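Local coordinates for protein beta-n-acetylhexosaminidase (Streptococcus pneumoniae, PDB 4AZI) that probably removes terminal beta-linked N-acetylglucosamine residues from glycans, as the second of two tandem family 20 glycoside hydrolase modules of the pneumococcal exo-beta-D-N-acetylglucosaminidase StrH, at residues H43-N48 against I112-S117; R52-D57 against G89-Q94; A82-P87 against D331-E336; P118-A123 against T181-N186. The protein carries 2 engineered substitutions. All blocks are in the same frame, centred on the assembly; numbering follows the deposited sequence.

Contact 1. Residues H43-N48 against I112-S117; sequences HLLLGN and IPAINS
The amides of Asn48 and Asn116 run alongside each other in the same direction, with planes 14° apart. Asn116 ND2 donates to Asn48 OD1 (3.0 Å), in the amide plane of the one and the carbonyl plane of the other. Asp182 takes a further bond from ND2, and Asn116 OD1 receives Thr181 N, which fixes the rotation of that amide. On the same side of the sheet as Ala114, the His43 side chain runs across that of Ile112, nearly perpendicular. With CG anti to the backbone N (chi1 178°), the imidazole reaches Ile112 CG2 through CD2 (3.8 Å) and Ala114 CB through NE2 (3.8 Å); ND1 bonds to Ser14 and NE2 to Asn178. Leu46, where the chain turns a corner, meets Ile115 of the opposite face, Leu46 CB to Ile115 CD1 at 3.7 Å. The strands run parallel on both sides of a beta bulge, which shifts the register by one between Leu45 and Gly47: Ala114 O accepts from both Leu46 N (2.8 Å) and Gly47 N (3.2 Å), in its carbonyl plane. These are strands 41-45 and 110-117, second and third of a TIM barrel. Strand 176-180 continues the sheet, strand 321-329 meets His43 and Leu45, and helix 153-170 packs on Leu46, Pro113 and Ile115.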
# COMPACT_ATOMS: atom_id res chain seq x y z
N HIS A 43 -2.14 4.19 -0.80
CA HIS A 43 -1.32 3.12 -0.25
C HIS A 43 0.11 3.49 -0.47
O HIS A 43 0.55 3.65 -1.61
CB HIS A 43 -1.65 1.80 -0.92
CG HIS A 43 -0.80 0.64 -0.45
ND1 HIS A 43 0.34 0.27 -1.07
CD2 HIS A 43 -0.97 -0.25 0.62
CE1 HIS A 43 0.87 -0.79 -0.44
NE2 HIS A 43 0.07 -1.11 0.59
N LEU A 44 0.85 3.65 0.63
CA LEU A 44 2.22 4.14 0.55
C LEU A 44 3.25 3.15 1.10
O LEU A 44 3.36 2.94 2.32
CB LEU A 44 2.34 5.52 1.20
CG LEU A 44 3.62 6.35 0.96
CD1 LEU A 44 3.74 6.83 -0.48
CD2 LEU A 44 3.69 7.52 1.93
N LEU A 45 3.99 2.54 0.19
CA LEU A 45 5.12 1.70 0.57
C LEU A 45 6.25 2.62 1.01
O LEU A 45 6.65 3.53 0.27
CB LEU A 45 5.55 0.78 -0.58
CG LEU A 45 4.49 -0.21 -1.05
CD1 LEU A 45 3.99 0.15 -2.44
CD2 LEU A 45 5.01 -1.64 -1.02
N LEU A 46 6.70 2.41 2.23
CA LEU A 46 7.77 3.20 2.82
C LEU A 46 9.00 2.33 3.01
O LEU A 46 10.13 2.80 2.84
CB LEU A 46 7.31 3.81 4.16
CG LEU A 46 6.21 4.87 4.03
CD1 LEU A 46 5.49 5.09 5.35
CD2 LEU A 46 6.77 6.18 3.48
N GLY A 47 8.77 1.07 3.36
CA GLY A 47 9.81 0.06 3.30
C GLY A 47 9.48 -0.90 2.17
O GLY A 47 8.47 -1.59 2.22
N ASN A 48 10.33 -0.91 1.14
CA ASN A 48 10.19 -1.81 -0.01
C ASN A 48 11.51 -1.74 -0.77
O ASN A 48 11.72 -0.84 -1.61
CB ASN A 48 8.98 -1.44 -0.88
CG ASN A 48 8.64 -2.49 -1.92
OD1 ASN A 48 8.39 -3.67 -1.60
ND2 ASN A 48 8.57 -2.07 -3.17
N ILE A 112 -2.60 4.34 3.77
CA ILE A 112 -2.22 3.00 4.15
C ILE A 112 -0.72 2.80 3.97
O ILE A 112 -0.25 2.62 2.84
CB ILE A 112 -2.99 1.91 3.36
CG1 ILE A 112 -4.50 2.17 3.34
CG2 ILE A 112 -2.68 0.53 3.94
CD1 ILE A 112 -5.26 1.27 2.37
N PRO A 113 0.04 2.80 5.07
CA PRO A 113 1.48 2.52 4.97
C PRO A 113 1.81 1.04 4.76
O PRO A 113 1.11 0.16 5.31
CB PRO A 113 2.00 2.96 6.33
CG PRO A 113 0.86 2.68 7.27
CD PRO A 113 -0.37 3.03 6.48
N ALA A 114 2.88 0.78 4.02
CA ALA A 114 3.50 -0.54 3.93
C ALA A 114 4.97 -0.47 4.33
O ALA A 114 5.71 0.44 3.90
CB ALA A 114 3.35 -1.12 2.53
N ILE A 115 5.39 -1.42 5.18
CA ILE A 115 6.80 -1.65 5.53
C ILE A 115 7.08 -3.12 5.30
O ILE A 115 6.63 -3.97 6.09
CB ILE A 115 7.12 -1.32 7.01
CG1 ILE A 115 6.71 0.11 7.40
CG2 ILE A 115 8.60 -1.61 7.32
CD1 ILE A 115 7.53 1.23 6.77
N ASN A 116 7.81 -3.44 4.24
CA ASN A 116 7.96 -4.82 3.80
C ASN A 116 9.00 -5.62 4.56
O ASN A 116 10.06 -5.11 4.88
CB ASN A 116 8.28 -4.87 2.30
CG ASN A 116 7.58 -6.01 1.58
OD1 ASN A 116 7.20 -7.02 2.20
ND2 ASN A 116 7.39 -5.85 0.28
N SER A 117 8.67 -6.89 4.84
CA SER A 117 9.59 -7.90 5.37
C SER A 117 8.83 -9.23 5.23
O SER A 117 7.63 -9.21 4.98
CB SER A 117 9.96 -7.61 6.83
OG SER A 117 8.85 -7.79 7.69

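Contact 2. Residues R52-D57 against G89-Q94. With EDO (1,2-ethanediol), chain E.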
# COMPACT_ATOMS: atom_id res chain seq x y z
N ARG A 52 12.53 4.33 3.32
CA ARG A 52 12.52 5.77 3.14
C ARG A 52 11.60 6.51 4.12
O ARG A 52 10.89 7.45 3.75
CB ARG A 52 12.17 6.11 1.68
CG ARG A 52 13.05 5.38 0.68
CD ARG A 52 13.00 6.00 -0.71
NE ARG A 52 13.93 5.31 -1.62
CZ ARG A 52 15.22 5.62 -1.74
NH1 ARG A 52 15.74 6.61 -1.04
NH2 ARG A 52 15.99 4.93 -2.58
N PHE A 53 11.65 6.07 5.37
CA PHE A 53 10.93 6.73 6.46
C PHE A 53 11.68 6.56 7.77
O PHE A 53 11.92 5.43 8.22
CB PHE A 53 9.50 6.20 6.58
CG PHE A 53 8.69 6.83 7.68
CD1 PHE A 53 8.80 8.19 7.97
CD2 PHE A 53 7.78 6.07 8.41
CE1 PHE A 53 8.03 8.77 8.98
CE2 PHE A 53 7.01 6.64 9.42
CZ PHE A 53 7.14 7.99 9.70
N LEU A 54 12.03 7.68 8.38
CA LEU A 54 12.63 7.70 9.71
C LEU A 54 11.77 8.48 10.68
O LEU A 54 11.36 9.62 10.39
CB LEU A 54 14.03 8.30 9.68
CG LEU A 54 15.07 7.70 8.73
CD1 LEU A 54 16.25 8.65 8.59
CD2 LEU A 54 15.51 6.33 9.23
N LEU A 55 11.49 7.86 11.82
CA LEU A 55 10.84 8.53 12.94
C LEU A 55 11.85 9.43 13.65
O LEU A 55 13.06 9.23 13.52
CB LEU A 55 10.32 7.49 13.94
CG LEU A 55 9.52 6.29 13.44
CD1 LEU A 55 9.44 5.21 14.51
CD2 LEU A 55 8.13 6.72 12.98
N ASP A 56 11.35 10.38 14.42
CA ASP A 56 12.20 11.25 15.23
C ASP A 56 13.05 10.46 16.22
O ASP A 56 14.24 10.75 16.37
CB ASP A 56 11.38 12.32 15.95
CG ASP A 56 10.73 13.29 14.98
OD1 ASP A 56 11.32 13.55 13.91
OD2 ASP A 56 9.64 13.80 15.29
N ASP A 57 12.43 9.48 16.89
CA ASP A 57 13.16 8.55 17.75
C ASP A 57 13.19 7.14 17.16
O ASP A 57 12.15 6.47 17.05
CB ASP A 57 12.56 8.47 19.17
CG ASP A 57 13.28 7.45 20.03
OD1 ASP A 57 14.50 7.28 19.86
OD2 ASP A 57 12.64 6.80 20.88
N GLY A 89 16.54 12.56 -2.90
CA GLY A 89 16.39 12.47 -1.45
C GLY A 89 16.47 11.03 -0.98
O GLY A 89 16.58 10.11 -1.79
N THR A 90 16.41 10.83 0.34
CA THR A 90 16.61 9.51 0.91
C THR A 90 15.39 9.01 1.67
O THR A 90 14.89 7.92 1.40
CB THR A 90 17.84 9.46 1.85
OG1 THR A 90 18.99 9.95 1.16
CG2 THR A 90 18.11 8.03 2.32
N ALA A 91 14.92 9.80 2.63
CA ALA A 91 13.84 9.36 3.51
C ALA A 91 12.93 10.51 3.91
O ALA A 91 13.38 11.65 4.10
CB ALA A 91 14.40 8.67 4.75
N LEU A 92 11.65 10.20 4.03
CA LEU A 92 10.68 11.12 4.61
C LEU A 92 10.91 11.18 6.12
O LEU A 92 11.34 10.18 6.74
CB LEU A 92 9.26 10.65 4.28
CG LEU A 92 8.79 10.70 2.82
CD1 LEU A 92 7.40 10.08 2.68
CD2 LEU A 92 8.79 12.12 2.28
N THR A 93 10.64 12.34 6.71
CA THR A 93 10.75 12.54 8.15
C THR A 93 9.40 12.30 8.81
O THR A 93 8.37 12.18 8.12
CB THR A 93 11.17 13.98 8.51
OG1 THR A 93 10.12 14.88 8.13
CG2 THR A 93 12.49 14.37 7.82
N GLN A 94 9.40 12.23 10.14
CA GLN A 94 8.18 12.01 10.91
C GLN A 94 7.20 13.16 10.67
O GLN A 94 6.01 12.93 10.45
CB GLN A 94 8.47 11.86 12.40
CG GLN A 94 7.21 11.78 13.26
CD GLN A 94 7.42 11.11 14.60
OE1 GLN A 94 8.42 10.42 14.82
NE2 GLN A 94 6.48 11.30 15.52
C1 EDO E . 4.90 9.50 17.54
O1 EDO E . 6.19 10.01 17.91
C2 EDO E . 3.87 10.60 17.77
O2 EDO E . 3.07 10.72 16.59
O HOH W 1 11.82 12.09 11.49
O HOH W 2 9.31 9.09 17.19
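Gln94 and Asp56 stack their flat ends, amide against carboxylate with planes 7° apart, although the two side chains approach crosswise. Gln94 sends CG anti to the backbone N (chi1 174°) and stays extended beyond it, which carries OE1 to the backbone N of Asp56 for a 3.0 Å bond at an N-H...O angle of 166°. A water also donates to OE1, and NE2 donates to O1 of an ethanediol, probably from the crystallisation liquor, so both ends of the amide are engaged. A second water joins Leu54 O, Asp56 OD1 and Gln94 N, bridging where Leu54 O and Gln94 N are close but too poorly angled to bond directly.

At the other end, the Arg52 side chain runs extended from CG to NE alongside Thr90 O before NH1 turns back to donate to that oxygen (2.9 Å), on a lone pair in the carbonyl plane. Its NH2 has outside acceptors in Arg19 O and Tyr84 O. Between these ends Phe53 offers its ring edge to the backbone, with CD1 3.5 Å from Leu92 O and CE1 3.5 Å from Thr93 O. A single bridge joins the main chains there: Leu92 N donates to Arg52 O, and Leu54 N to Leu92 O (3.1 Å), nearly along the C=O axis.

Helix 69-83 packs against both loops, through Arg52, Leu54 and Thr90. Thr93 N-caps helix 94-106, whose Val97 touches Phe53 and Leu92, and helix 153-170 presents Phe169 edge-to-face to Phe53.

Contact 3. Residues A82-P87 against D331-E336; sequences AYYDDP and DRPSAE. With OAN (O-(2-acetamido-2-deoxy D-glucopyranosylidene) amino-N-phenylcarbamate), chain C.
Pro333 packs against two consecutive tyrosines, Tyr83 and Tyr84, where the end of helix 69-83 meets the loop after strand 321-329, at the C-terminal, substrate-binding end of the TIM barrel. Its CG makes an off-centre CH-pi contact with Tyr84, 4.3 Å from the ring centroid and 30° off the normal, while Pro333 CB lies 3.6 Å from Tyr84 CD2. The same CG is 3.5 Å from OH of Tyr83, whose side chain and that of Pro333 approach head-on. Tyr84 OH lies 3.2 Å from Ser334 CA.

Behind these contacts, Tyr83 closes helix 69-83 and Tyr84 is the first residue to leave helical geometry. Both carry CG anti to the backbone N (chi1 162° and 175°), yet the break in the helix lets both rings converge on Pro333 CG, Tyr84 also covering CB. Asp86 N sits over the centre of one face of the Tyr84 ring. A type I turn from Arg332 to Ala335 presents Pro333 and Ser334, and Lys20 binds the carbonyls of Pro333 and Ala335. A water links Tyr83 OH to Asp331 O. The Asp331 carboxylate receives two hydroxyls of the bound inhibitor: OAK donates to OD1 at 2.6 Å, and OAM to OD2 at 2.7 Å.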
# COMPACT_ATOMS: atom_id res chain seq x y z
N ALA A 82 22.65 2.19 -0.16
CA ALA A 82 23.25 0.98 -0.72
C ALA A 82 22.33 0.25 -1.69
O ALA A 82 22.78 -0.44 -2.62
CB ALA A 82 23.70 0.03 0.38
N TYR A 83 21.02 0.35 -1.45
CA TYR A 83 20.06 -0.16 -2.42
C TYR A 83 20.00 0.79 -3.62
O TYR A 83 20.18 0.37 -4.77
CB TYR A 83 18.67 -0.41 -1.82
CG TYR A 83 17.63 -0.52 -2.91
CD1 TYR A 83 17.59 -1.64 -3.75
CD2 TYR A 83 16.75 0.53 -3.16
CE1 TYR A 83 16.68 -1.72 -4.79
CE2 TYR A 83 15.83 0.46 -4.19
CZ TYR A 83 15.80 -0.67 -5.00
OH TYR A 83 14.89 -0.73 -6.03
N TYR A 84 19.74 2.08 -3.35
CA TYR A 84 19.71 3.11 -4.39
C TYR A 84 19.91 4.50 -3.79
O TYR A 84 19.09 4.97 -3.00
CB TYR A 84 18.40 3.05 -5.21
CG TYR A 84 18.25 4.17 -6.22
CD1 TYR A 84 19.22 4.39 -7.21
CD2 TYR A 84 17.13 5.01 -6.20
CE1 TYR A 84 19.08 5.42 -8.13
CE2 TYR A 84 16.99 6.03 -7.12
CZ TYR A 84 17.96 6.23 -8.09
OH TYR A 84 17.80 7.25 -8.99
N ASP A 85 21.01 5.14 -4.17
CA ASP A 85 21.32 6.49 -3.69
C ASP A 85 20.62 7.52 -4.56
O ASP A 85 21.25 8.19 -5.37
CB ASP A 85 22.83 6.74 -3.65
CG ASP A 85 23.22 7.93 -2.78
OD1 ASP A 85 22.35 8.77 -2.45
OD2 ASP A 85 24.40 8.03 -2.41
N ASP A 86 19.31 7.63 -4.37
CA ASP A 86 18.46 8.57 -5.10
C ASP A 86 18.93 10.02 -4.92
O ASP A 86 19.00 10.50 -3.79
CB ASP A 86 17.01 8.44 -4.63
CG ASP A 86 16.02 9.03 -5.61
OD1 ASP A 86 16.30 10.08 -6.21
OD2 ASP A 86 14.94 8.44 -5.77
N PRO A 87 19.24 10.71 -6.04
CA PRO A 87 19.63 12.11 -5.97
C PRO A 87 18.53 13.04 -5.43
O PRO A 87 18.84 14.09 -4.88
CB PRO A 87 19.95 12.47 -7.43
CG PRO A 87 20.19 11.16 -8.11
CD PRO A 87 19.30 10.18 -7.42
N ASP A 331 10.47 -0.43 -9.78
CA ASP A 331 11.51 -1.46 -10.01
C ASP A 331 12.86 -0.93 -10.48
O ASP A 331 13.91 -1.39 -10.04
CB ASP A 331 11.00 -2.54 -10.98
CG ASP A 331 9.79 -3.29 -10.45
OD1 ASP A 331 8.91 -2.67 -9.82
OD2 ASP A 331 9.72 -4.52 -10.67
N ARG A 332 12.83 0.03 -11.39
CA ARG A 332 14.03 0.77 -11.75
C ARG A 332 13.85 2.19 -11.23
O ARG A 332 13.23 3.03 -11.89
CB ARG A 332 14.26 0.71 -13.27
CG ARG A 332 14.56 -0.70 -13.78
CD ARG A 332 14.41 -0.84 -15.29
NE ARG A 332 13.03 -0.59 -15.72
CZ ARG A 332 12.64 0.44 -16.47
NH1 ARG A 332 13.52 1.33 -16.92
NH2 ARG A 332 11.35 0.57 -16.78
N PRO A 333 14.35 2.47 -10.01
CA PRO A 333 13.98 3.74 -9.37
C PRO A 333 14.71 4.96 -9.94
O PRO A 333 14.36 6.09 -9.59
CB PRO A 333 14.33 3.52 -7.89
CG PRO A 333 15.12 2.24 -7.82
CD PRO A 333 15.31 1.70 -9.20
N SER A 334 15.71 4.75 -10.80
CA SER A 334 16.35 5.87 -11.48
C SER A 334 15.46 6.45 -12.58
O SER A 334 15.70 7.56 -13.06
CB SER A 334 17.72 5.49 -12.03
OG SER A 334 17.60 4.51 -13.03
N ALA A 335 14.43 5.69 -12.97
CA ALA A 335 13.47 6.15 -13.97
C ALA A 335 12.75 7.40 -13.48
O ALA A 335 12.46 7.52 -12.29
CB ALA A 335 12.47 5.06 -14.31
N GLU A 336 12.49 8.32 -14.40
CA GLU A 336 11.88 9.59 -14.06
C GLU A 336 10.40 9.40 -13.71
O GLU A 336 9.64 8.84 -14.51
CB GLU A 336 12.03 10.57 -15.22
CG GLU A 336 11.46 11.96 -14.94
CD GLU A 336 11.38 12.83 -16.18
OE1 GLU A 336 11.76 12.36 -17.28
OE2 GLU A 336 10.95 13.99 -16.06
CAH OAN C . 3.36 -7.78 -4.57
CAG OAN C . 4.11 -7.33 -5.84
OAN OAN C . 3.49 -6.84 -6.77
NAI OAN C . 5.43 -7.52 -5.83
CAB OAN C . 6.34 -7.15 -6.93
CAC OAN C . 6.71 -5.67 -6.81
OAJ OAN C . 7.78 -5.52 -5.86
CAD OAN C . 7.14 -5.09 -8.16
OAK OAN C . 7.49 -3.73 -7.95
CAE OAN C . 5.96 -5.18 -9.14
CAF OAN C . 6.27 -4.68 -10.56
OAM OAN C . 7.25 -5.52 -11.18
OAL OAN C . 5.42 -6.52 -9.25
CAA OAN C . 5.75 -7.47 -8.32
NAY OAN C . 5.52 -8.72 -8.65
OAQ OAN C . 5.00 -8.93 -9.89
CAP OAN C . 5.38 -10.12 -10.46
OAR OAN C . 4.91 -10.44 -11.56
NAO OAN C . 6.26 -10.87 -9.78
CAS OAN C . 6.71 -12.07 -10.16
CAT OAN C . 6.64 -13.11 -9.24
CAU OAN C . 7.10 -14.39 -9.57
CAV OAN C . 7.63 -14.63 -10.84
CAW OAN C . 7.71 -13.58 -11.77
CAX OAN C . 7.26 -12.30 -11.43
O HOH W 3 15.06 -2.67 -7.75

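Contact 4. Residues P118-A123 against T181-N186; sequences PGHMDA and TDEYAN. With OAN (O-(2-acetamido-2-deoxy D-glucopyranosylidene) amino-N-phenylcarbamate), chain C; EDO (1,2-ethanediol), chain F.
A cis peptide bond precedes Pro118, and the chain then passes through Gly119 to His120, which adopts left-handed backbone angles (49°/44°) just before helix 122-130. Facing it, Glu183 to Asn186 forms a type II turn. The CA atoms of Gly119 and Tyr184 come within 4.9 Å, and waters span the gap: one accepts weakly from Gly119 N and donates to Asp182 O, another links His120 N, Glu183 O and Asn186 OD1 while lying over a face of the His120 ring.

The imidazole is aimed at two carboxylates. NE2 donates to Glu183 OE1 (2.7 Å) on its anti lone pair, exactly in the ring plane, although the bond is bent to 140°. Asp182 OD2 is 3.1 Å from NE2 at an angle too poor for a hydrogen bond. Outside the pair, Asp49 engages His120 ND1, so both ring nitrogens are held.

Asp182 and Glu183 follow strand 176-180 of the TIM barrel and are probably the adjacent Asp-Glu pair of family 20 enzymes, in which, for relatives, the Asp orients the substrate acetamido group and the Glu serves as acid/base. The bound inhibitor is consistent with this: NAI of its acetamido group donates to Asp182 OD2 (3.0 Å), while its carbamate NAO donates to Glu183 OE2 (2.9 Å). Asn116 secures the second oxygen of Asp182, OD1. An ethanediol, probably from the crystallisation liquor, also bridges both oxygens of Glu183 and receives Asn186 ND2. Away from the pocket, Pro118 CG meets the edge of the Tyr184 ring, 3.7 Å from CD1.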
# COMPACT_ATOMS: atom_id res chain seq x y z
N PRO A 118 9.53 -10.39 5.31
CA PRO A 118 10.98 -10.61 5.38
C PRO A 118 11.68 -10.51 4.02
O PRO A 118 12.90 -10.67 3.95
CB PRO A 118 11.10 -12.02 5.97
CG PRO A 118 9.84 -12.70 5.56
CD PRO A 118 8.77 -11.65 5.43
N GLY A 119 10.92 -10.26 2.95
CA GLY A 119 11.49 -9.97 1.64
C GLY A 119 11.51 -8.47 1.43
O GLY A 119 11.07 -7.72 2.30
N HIS A 120 12.03 -8.03 0.29
CA HIS A 120 12.03 -6.61 -0.07
C HIS A 120 12.53 -5.70 1.03
O HIS A 120 11.96 -4.64 1.30
CB HIS A 120 10.64 -6.19 -0.54
CG HIS A 120 10.23 -6.82 -1.84
ND1 HIS A 120 10.75 -6.45 -3.03
CD2 HIS A 120 9.30 -7.83 -2.12
CE1 HIS A 120 10.19 -7.19 -4.01
NE2 HIS A 120 9.30 -8.02 -3.45
N MET A 121 13.62 -6.12 1.67
CA MET A 121 14.17 -5.40 2.82
C MET A 121 15.69 -5.25 2.73
O MET A 121 16.40 -5.38 3.74
CB MET A 121 13.75 -6.08 4.13
CG MET A 121 14.16 -7.54 4.22
SD MET A 121 13.79 -8.31 5.80
CE MET A 121 14.93 -7.48 6.90
N ASP A 122 16.17 -4.93 1.53
CA ASP A 122 17.60 -4.68 1.28
C ASP A 122 18.18 -3.71 2.31
O ASP A 122 19.26 -3.93 2.86
CB ASP A 122 17.81 -4.08 -0.12
CG ASP A 122 17.17 -4.89 -1.25
OD1 ASP A 122 15.98 -5.25 -1.15
OD2 ASP A 122 17.86 -5.12 -2.27
N ALA A 123 17.46 -2.62 2.55
CA ALA A 123 17.97 -1.54 3.39
C ALA A 123 18.14 -1.98 4.83
O ALA A 123 19.15 -1.66 5.45
CB ALA A 123 17.07 -0.32 3.29
N THR A 181 5.27 -9.17 2.80
CA THR A 181 5.64 -10.60 2.77
C THR A 181 5.69 -11.23 1.38
O THR A 181 5.87 -12.45 1.26
CB THR A 181 4.86 -11.50 3.78
OG1 THR A 181 3.53 -11.73 3.31
CG2 THR A 181 4.81 -10.88 5.16
N ASP A 182 5.57 -10.42 0.33
CA ASP A 182 5.60 -10.95 -1.03
C ASP A 182 6.98 -11.48 -1.40
O ASP A 182 7.97 -11.14 -0.77
CB ASP A 182 5.16 -9.91 -2.08
CG ASP A 182 5.91 -8.59 -1.97
OD1 ASP A 182 6.13 -8.10 -0.83
OD2 ASP A 182 6.25 -8.02 -3.03
N GLU A 183 7.01 -12.34 -2.42
CA GLU A 183 8.22 -12.76 -3.11
C GLU A 183 9.45 -13.01 -2.21
O GLU A 183 10.49 -12.38 -2.39
CB GLU A 183 8.58 -11.72 -4.17
CG GLU A 183 7.49 -11.40 -5.19
CD GLU A 183 7.96 -10.32 -6.15
OE1 GLU A 183 8.40 -9.26 -5.67
OE2 GLU A 183 7.92 -10.53 -7.38
N TYR A 184 9.32 -13.95 -1.27
CA TYR A 184 10.39 -14.27 -0.34
C TYR A 184 11.63 -14.74 -1.11
O TYR A 184 11.55 -15.72 -1.87
CB TYR A 184 9.95 -15.37 0.64
CG TYR A 184 10.99 -15.70 1.69
CD1 TYR A 184 11.05 -15.00 2.89
CD2 TYR A 184 11.95 -16.70 1.45
CE1 TYR A 184 12.02 -15.28 3.84
CE2 TYR A 184 12.93 -16.99 2.40
CZ TYR A 184 12.96 -16.29 3.59
OH TYR A 184 13.93 -16.57 4.52
N ALA A 185 12.76 -14.04 -0.93
CA ALA A 185 14.06 -14.44 -1.49
C ALA A 185 14.05 -14.67 -3.00
O ALA A 185 14.82 -15.50 -3.51
CB ALA A 185 14.61 -15.68 -0.77
N ASN A 186 13.22 -13.93 -3.73
CA ASN A 186 13.16 -14.14 -5.17
C ASN A 186 14.53 -14.04 -5.84
O ASN A 186 14.82 -14.77 -6.78
CB ASN A 186 12.13 -13.22 -5.84
CG ASN A 186 12.36 -11.74 -5.58
OD1 ASN A 186 13.23 -11.35 -4.79
ND2 ASN A 186 11.56 -10.91 -6.23
CAH OAN C . 3.36 -7.78 -4.57
CAG OAN C . 4.11 -7.33 -5.84
OAN OAN C . 3.49 -6.84 -6.77
NAI OAN C . 5.43 -7.52 -5.83
CAB OAN C . 6.34 -7.15 -6.93
CAC OAN C . 6.71 -5.67 -6.81
OAJ OAN C . 7.78 -5.52 -5.86
CAD OAN C . 7.14 -5.09 -8.16
OAK OAN C . 7.49 -3.73 -7.95
CAE OAN C . 5.96 -5.18 -9.14
CAF OAN C . 6.27 -4.68 -10.56
OAM OAN C . 7.25 -5.52 -11.18
OAL OAN C . 5.42 -6.52 -9.25
CAA OAN C . 5.75 -7.47 -8.32
NAY OAN C . 5.52 -8.72 -8.65
OAQ OAN C . 5.00 -8.93 -9.89
CAP OAN C . 5.38 -10.12 -10.46
OAR OAN C . 4.91 -10.44 -11.56
NAO OAN C . 6.26 -10.87 -9.78
CAS OAN C . 6.71 -12.07 -10.16
CAT OAN C . 6.64 -13.11 -9.24
CAU OAN C . 7.10 -14.39 -9.57
CAV OAN C . 7.63 -14.63 -10.84
CAW OAN C . 7.71 -13.58 -11.77
CAX OAN C . 7.26 -12.30 -11.43
C1 EDO F . 10.13 -8.63 -9.25
O1 EDO F . 8.70 -8.58 -9.12
C2 EDO F . 10.76 -7.69 -8.23
O2 EDO F . 10.63 -8.23 -6.91
O HOH W 4 8.41 -9.69 1.47
O HOH W 5 12.26 -10.14 -1.95

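In the fold
Contacts 1 and 4 are buried, contact 2 is partly buried and contact 3 lies at the surface. Contact 1 is barrel wall, held mainly by main-chain bonds; contact 4 continues from the ends of strands 110-117 and 176-180 into the pocket, where side-chain carboxylates and a histidine take over from main-chain bonds. Asn116 ties the two together through Asp182 and Thr181. Contact 2, nested in the loop closed by contact 1, is a peripheral junction of mixed chemistry, joined to the barrel through Leu46, whose side chain packs on Phe53 and Leu92 and whose carbonyl probably bonds Arg52 N. Contact 3 relies on proline-tyrosine packing and a water; Arg52 of contact 2 reaches its Tyr84 carbonyl. Contacts 3 and 4 both touch the inhibitor.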